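Long-range contact in probable branched-chain amino acid ABC transporter, amino acid binding protein (Thermus thermophilus, PDB 3LKB), which probably serves as the substrate-binding protein of an ABC transporter for branched-chain amino acids, binding valine: residues Tyr317-Pro331 with Lys338-His350. The protein carries 2 engineered substitutions. Residues are numbered along the deposited sequence; the frame is centred on the assembly and turned at random.
Sequences YQAIVGMNGPNAFKP and KQGVEIDFTKSEH. With NA (sodium ion), chain E.
The carbonyl oxygen of Met323, the central residue of an inverse gamma turn, meets two neighbouring residues of 338-350: it accepts the Phe345 N-H (N to O 2.9 Å, donor 36° above the carbonyl plane) and takes a CA-H contact from Asp344 (CA to Met323 O 3.0 Å). One residue on, the Asn324 amide returns the grip: ND2 donates to Phe345 O over 2.9 Å, with an N-H...O angle of 177° and the acceptor in the amide plane. Further along, Phe329 and Ile343 form a single antiparallel bridge, evidenced by reciprocal backbone bonds, Phe329 N to Ile343 O (3.0 Å) and Ile343 N to Phe329 O (2.9 Å). In this periplasmic binding protein fold, the contact thus ties helix 313-321 and the turns that follow it to the loop preceding strand 357-362. That loop carries a sodium site: Asp344 binds the ion through O and OD1, joined by Thr351, Gly352 and water 3. With Asp344 CG set between backbone N and carbonyl carbon (chi1 60°), OD1 reaches the metal while OD2 accepts from water 2, whose oxygen in turn accepts from Gly325 N. Apolar contacts flank the bonds. Met323 SD makes a Met-aromatic contact at the edge of the Phe345 ring, 5.3 Å from its centroid; Ile320 CG2 approaches the same ring obliquely, and Phe120 meets it edge-to-face. At the other end, Val321 CG2 lies 3.8 Å from Lys347 CD, while the Tyr317 hydroxyl abuts Lys347 CG. Beyond the bridge, the extended Glu342 side chain lays its carboxylate against Pro331 CD; OE1 accepts from Gly332 N, and OE2 from Phe333 N and Ala334 N.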
loop_
_atom_site.group_PDB
_atom_site.type_symbol
_atom_site.label_atom_id
_atom_site.label_comp_id
_atom_site.label_asym_id
_atom_site.label_seq_id
_atom_site.Cartn_x
_atom_site.Cartn_y
_atom_site.Cartn_z
ATOM N N TYR A 317 0.581 -23.820 -21.840
ATOM C CA TYR A 317 1.423 -24.842 -21.233
ATOM C C TYR A 317 2.547 -25.292 -22.206
ATOM O O TYR A 317 3.740 -25.299 -21.828
ATOM C CB TYR A 317 0.595 -26.010 -20.652
ATOM C CG TYR A 317 1.455 -27.177 -20.147
ATOM C CD1 TYR A 317 2.029 -27.148 -18.873
ATOM C CD2 TYR A 317 1.701 -28.287 -20.939
ATOM C CE1 TYR A 317 2.837 -28.197 -18.398
ATOM C CE2 TYR A 317 2.515 -29.348 -20.479
ATOM C CZ TYR A 317 3.088 -29.274 -19.212
ATOM O OH TYR A 317 3.898 -30.276 -18.721
ATOM N N GLN A 318 2.180 -25.581 -23.462
ATOM C CA GLN A 318 3.106 -26.142 -24.479
ATOM C C GLN A 318 4.138 -25.131 -24.873
ATOM O O GLN A 318 5.289 -25.457 -25.138
ATOM C CB GLN A 318 2.355 -26.608 -25.737
ATOM C CG GLN A 318 1.418 -27.825 -25.561
ATOM C CD GLN A 318 2.180 -29.064 -25.106
ATOM O OE1 GLN A 318 3.326 -29.275 -25.513
ATOM N NE2 GLN A 318 1.551 -29.889 -24.253
ATOM N N ALA A 319 3.723 -23.879 -24.920
ATOM C CA ALA A 319 4.656 -22.771 -25.150
ATOM C C ALA A 319 5.680 -22.672 -24.009
ATOM O O ALA A 319 6.850 -22.470 -24.263
ATOM C CB ALA A 319 3.890 -21.468 -25.316
ATOM N N ILE A 320 5.271 -22.859 -22.762
ATOM C CA ILE A 320 6.220 -22.735 -21.645
ATOM C C ILE A 320 7.254 -23.854 -21.587
ATOM O O ILE A 320 8.427 -23.580 -21.358
ATOM C CB ILE A 320 5.451 -22.655 -20.283
ATOM C CG1 ILE A 320 4.764 -21.284 -20.132
ATOM C CG2 ILE A 320 6.319 -23.062 -19.063
ATOM C CD1 ILE A 320 3.657 -21.388 -19.140
ATOM N N VAL A 321 6.823 -25.105 -21.802
ATOM C CA VAL A 321 7.712 -26.279 -21.709
ATOM C C VAL A 321 8.566 -26.450 -22.947
ATOM O O VAL A 321 9.473 -27.272 -22.950
ATOM C CB VAL A 321 6.965 -27.636 -21.412
ATOM C CG1 VAL A 321 6.148 -27.569 -20.128
ATOM C CG2 VAL A 321 6.035 -28.026 -22.545
ATOM N N GLY A 322 8.261 -25.705 -24.001
ATOM C CA GLY A 322 9.165 -25.587 -25.149
ATOM C C GLY A 322 10.115 -24.385 -25.077
ATOM O O GLY A 322 10.880 -24.132 -26.029
ATOM N N MET A 323 10.063 -23.631 -23.967
ATOM C CA MET A 323 10.854 -22.387 -23.791
ATOM C C MET A 323 12.251 -22.728 -23.271
ATOM O O MET A 323 12.584 -22.437 -22.103
ATOM C CB MET A 323 10.120 -21.458 -22.818
ATOM C CG MET A 323 10.460 -19.956 -22.821
ATOM S SD MET A 323 9.411 -19.028 -21.585
ATOM C CE MET A 323 8.044 -18.568 -22.602
ATOM N N ASN A 324 13.057 -23.377 -24.125
ATOM C CA ASN A 324 14.415 -23.797 -23.761
ATOM C C ASN A 324 15.410 -23.829 -24.906
ATOM O O ASN A 324 15.045 -23.719 -26.090
ATOM C CB ASN A 324 14.390 -25.167 -23.084
ATOM C CG ASN A 324 13.586 -26.173 -23.868
ATOM O OD1 ASN A 324 13.966 -26.572 -24.971
ATOM N ND2 ASN A 324 12.480 -26.580 -23.319
ATOM N N GLY A 325 16.682 -23.966 -24.547
ATOM C CA GLY A 325 17.774 -23.901 -25.537
ATOM C C GLY A 325 17.819 -22.562 -26.245
ATOM O O GLY A 325 17.712 -21.522 -25.620
ATOM N N PRO A 326 18.021 -22.582 -27.561
ATOM C CA PRO A 326 17.961 -21.397 -28.429
ATOM C C PRO A 326 16.549 -20.800 -28.473
ATOM O O PRO A 326 16.357 -19.730 -29.032
ATOM C CB PRO A 326 18.266 -21.961 -29.845
ATOM C CG PRO A 326 18.745 -23.342 -29.641
ATOM C CD PRO A 326 18.372 -23.815 -28.286
ATOM N N ASN A 327 15.569 -21.517 -27.936
ATOM C CA ASN A 327 14.182 -21.048 -27.900
ATOM C C ASN A 327 13.841 -20.517 -26.481
ATOM O O ASN A 327 12.672 -20.399 -26.102
ATOM C CB ASN A 327 13.259 -22.205 -28.308
ATOM C CG ASN A 327 11.850 -21.749 -28.705
ATOM O OD1 ASN A 327 10.831 -22.363 -28.299
ATOM N ND2 ASN A 327 11.776 -20.679 -29.474
ATOM N N ALA A 328 14.876 -20.189 -25.716
ATOM C CA ALA A 328 14.690 -19.643 -24.387
ATOM C C ALA A 328 14.231 -18.187 -24.473
ATOM O O ALA A 328 14.378 -17.538 -25.509
ATOM C CB ALA A 328 15.972 -19.740 -23.562
ATOM N N PHE A 329 13.682 -17.687 -23.372
ATOM C CA PHE A 329 13.212 -16.334 -23.331
ATOM C C PHE A 329 14.271 -15.489 -22.604
ATOM O O PHE A 329 14.675 -15.778 -21.468
ATOM C CB PHE A 329 11.807 -16.300 -22.679
ATOM C CG PHE A 329 11.198 -14.941 -22.589
ATOM C CD1 PHE A 329 11.174 -14.084 -23.692
ATOM C CD2 PHE A 329 10.603 -14.528 -21.399
ATOM C CE1 PHE A 329 10.602 -12.802 -23.603
ATOM C CE2 PHE A 329 10.020 -13.261 -21.275
ATOM C CZ PHE A 329 10.025 -12.392 -22.381
ATOM N N LYS A 330 14.769 -14.475 -23.301
ATOM C CA LYS A 330 15.783 -13.636 -22.736
ATOM C C LYS A 330 15.340 -12.181 -22.676
ATOM O O LYS A 330 15.788 -11.364 -23.448
ATOM C CB LYS A 330 17.108 -13.818 -23.479
ATOM C CG LYS A 330 16.986 -14.183 -24.967
ATOM C CD LYS A 330 16.501 -13.010 -25.911
ATOM C CE LYS A 330 17.225 -12.977 -27.310
ATOM N NZ LYS A 330 18.404 -12.022 -27.343
ATOM N N PRO A 331 14.449 -11.841 -21.741
ATOM C CA PRO A 331 14.079 -10.406 -21.705
ATOM C C PRO A 331 15.152 -9.490 -21.050
ATOM O O PRO A 331 15.084 -8.293 -21.197
ATOM C CB PRO A 331 12.792 -10.413 -20.896
ATOM C CG PRO A 331 12.989 -11.615 -19.927
ATOM C CD PRO A 331 13.783 -12.633 -20.686
ATOM N N LYS A 338 27.198 -18.425 -16.910
ATOM C CA LYS A 338 27.947 -18.277 -18.161
ATOM C C LYS A 338 27.728 -19.512 -18.981
ATOM O O LYS A 338 27.786 -19.494 -20.192
ATOM C CB LYS A 338 29.421 -17.942 -17.964
ATOM C CG LYS A 338 30.205 -18.778 -16.969
ATOM C CD LYS A 338 31.678 -18.435 -17.167
ATOM C CE LYS A 338 31.997 -18.466 -18.703
ATOM N NZ LYS A 338 33.361 -17.982 -19.090
ATOM N N GLN A 339 27.404 -20.568 -18.264
ATOM C CA GLN A 339 26.818 -21.796 -18.794
ATOM C C GLN A 339 25.416 -21.644 -19.473
ATOM O O GLN A 339 25.169 -22.168 -20.580
ATOM C CB GLN A 339 26.671 -22.766 -17.602
ATOM C CG GLN A 339 27.978 -22.983 -16.807
ATOM C CD GLN A 339 29.025 -23.773 -17.631
ATOM O OE1 GLN A 339 28.658 -24.627 -18.449
ATOM N NE2 GLN A 339 30.325 -23.464 -17.433
ATOM N N GLY A 340 24.505 -20.954 -18.777
ATOM C CA GLY A 340 23.076 -21.123 -19.003
ATOM C C GLY A 340 22.480 -20.010 -19.807
ATOM O O GLY A 340 23.199 -19.145 -20.330
ATOM N N VAL A 341 21.154 -20.061 -19.920
ATOM C CA VAL A 341 20.359 -18.980 -20.489
ATOM C C VAL A 341 19.460 -18.411 -19.403
ATOM O O VAL A 341 19.441 -18.937 -18.287
ATOM C CB VAL A 341 19.547 -19.445 -21.737
ATOM C CG1 VAL A 341 20.441 -19.415 -22.990
ATOM C CG2 VAL A 341 18.998 -20.840 -21.538
ATOM N N GLU A 342 18.729 -17.341 -19.727
ATOM C CA GLU A 342 17.948 -16.616 -18.740
ATOM C C GLU A 342 16.680 -17.386 -18.363
ATOM O O GLU A 342 16.658 -18.074 -17.353
ATOM C CB GLU A 342 17.613 -15.210 -19.220
ATOM C CG GLU A 342 17.080 -14.277 -18.122
ATOM C CD GLU A 342 16.577 -12.933 -18.688
ATOM O OE1 GLU A 342 16.983 -12.576 -19.837
ATOM O OE2 GLU A 342 15.784 -12.231 -17.990
ATOM N N ILE A 343 15.629 -17.280 -19.151
ATOM C CA ILE A 343 14.407 -17.984 -18.777
ATOM C C ILE A 343 14.205 -19.261 -19.586
ATOM O O ILE A 343 13.883 -19.196 -20.748
ATOM C CB ILE A 343 13.144 -17.090 -18.914
ATOM C CG1 ILE A 343 13.339 -15.732 -18.223
ATOM C CG2 ILE A 343 11.939 -17.819 -18.361
ATOM C CD1 ILE A 343 13.575 -15.837 -16.698
ATOM N N ASP A 344 14.377 -20.407 -18.960
ATOM C CA ASP A 344 14.183 -21.669 -19.633
ATOM C C ASP A 344 13.475 -22.680 -18.743
ATOM O O ASP A 344 13.824 -22.829 -17.544
ATOM C CB ASP A 344 15.497 -22.237 -20.258
ATOM C CG ASP A 344 16.610 -22.492 -19.231
ATOM O OD1 ASP A 344 16.596 -21.964 -18.071
ATOM O OD2 ASP A 344 17.539 -23.245 -19.594
ATOM N N PHE A 345 12.443 -23.308 -19.326
ATOM C CA PHE A 345 11.649 -24.320 -18.670
ATOM C C PHE A 345 11.576 -25.573 -19.553
ATOM O O PHE A 345 11.736 -25.498 -20.765
ATOM C CB PHE A 345 10.209 -23.818 -18.504
ATOM C CG PHE A 345 10.063 -22.585 -17.641
ATOM C CD1 PHE A 345 10.284 -22.646 -16.280
ATOM C CD2 PHE A 345 9.666 -21.379 -18.197
ATOM C CE1 PHE A 345 10.144 -21.527 -15.481
ATOM C CE2 PHE A 345 9.516 -20.230 -17.382
ATOM C CZ PHE A 345 9.740 -20.324 -16.040
ATOM N N THR A 346 11.326 -26.715 -18.926
ATOM C CA THR A 346 10.969 -27.900 -19.633
ATOM C C THR A 346 9.929 -28.566 -18.757
ATOM O O THR A 346 9.690 -28.120 -17.631
ATOM C CB THR A 346 12.146 -28.920 -19.746
ATOM O OG1 THR A 346 12.428 -29.465 -18.443
ATOM C CG2 THR A 346 13.400 -28.321 -20.423
ATOM N N LYS A 347 9.370 -29.674 -19.237
ATOM C CA LYS A 347 8.447 -30.461 -18.416
ATOM C C LYS A 347 8.988 -30.870 -17.061
ATOM O O LYS A 347 8.229 -31.100 -16.127
ATOM C CB LYS A 347 8.005 -31.701 -19.145
ATOM C CG LYS A 347 6.850 -31.393 -20.040
ATOM C CD LYS A 347 7.247 -31.457 -21.499
ATOM C CE LYS A 347 6.054 -31.848 -22.398
ATOM N NZ LYS A 347 5.259 -32.961 -21.798
ATOM N N SER A 348 10.303 -30.970 -16.949
ATOM C CA SER A 348 10.892 -31.471 -15.712
ATOM C C SER A 348 11.710 -30.384 -15.019
ATOM O O SER A 348 12.161 -30.562 -13.888
ATOM C CB SER A 348 11.753 -32.694 -16.014
ATOM O OG SER A 348 12.842 -32.281 -16.800
ATOM N N GLU A 349 11.907 -29.262 -15.697
ATOM C CA GLU A 349 12.627 -28.141 -15.102
ATOM C C GLU A 349 11.722 -26.913 -14.972
ATOM O O GLU A 349 11.425 -26.255 -15.940
ATOM C CB GLU A 349 13.925 -27.839 -15.854
ATOM C CG GLU A 349 15.121 -28.766 -15.450
ATOM C CD GLU A 349 15.528 -28.660 -13.941
ATOM O OE1 GLU A 349 15.698 -27.499 -13.432
ATOM O OE2 GLU A 349 15.671 -29.735 -13.274
ATOM N N HIS A 350 11.297 -26.625 -13.753
ATOM C CA HIS A 350 10.253 -25.671 -13.533
ATOM C C HIS A 350 10.806 -24.361 -12.948
ATOM O O HIS A 350 10.048 -23.545 -12.450
ATOM C CB HIS A 350 9.210 -26.301 -12.599
ATOM C CG HIS A 350 8.152 -27.108 -13.300
ATOM N ND1 HIS A 350 8.404 -27.893 -14.408
ATOM C CD2 HIS A 350 6.828 -27.246 -13.048
ATOM C CE1 HIS A 350 7.297 -28.486 -14.800
ATOM N NE2 HIS A 350 6.325 -28.120 -13.983
HETATM NA NA NA E . 15.483 -22.767 -16.067
HETATM O O HOH W 1 4.872 -30.298 -16.387
HETATM O O HOH W 2 17.867 -24.078 -21.915
HETATM O O HOH W 3 17.068 -24.406 -15.749
#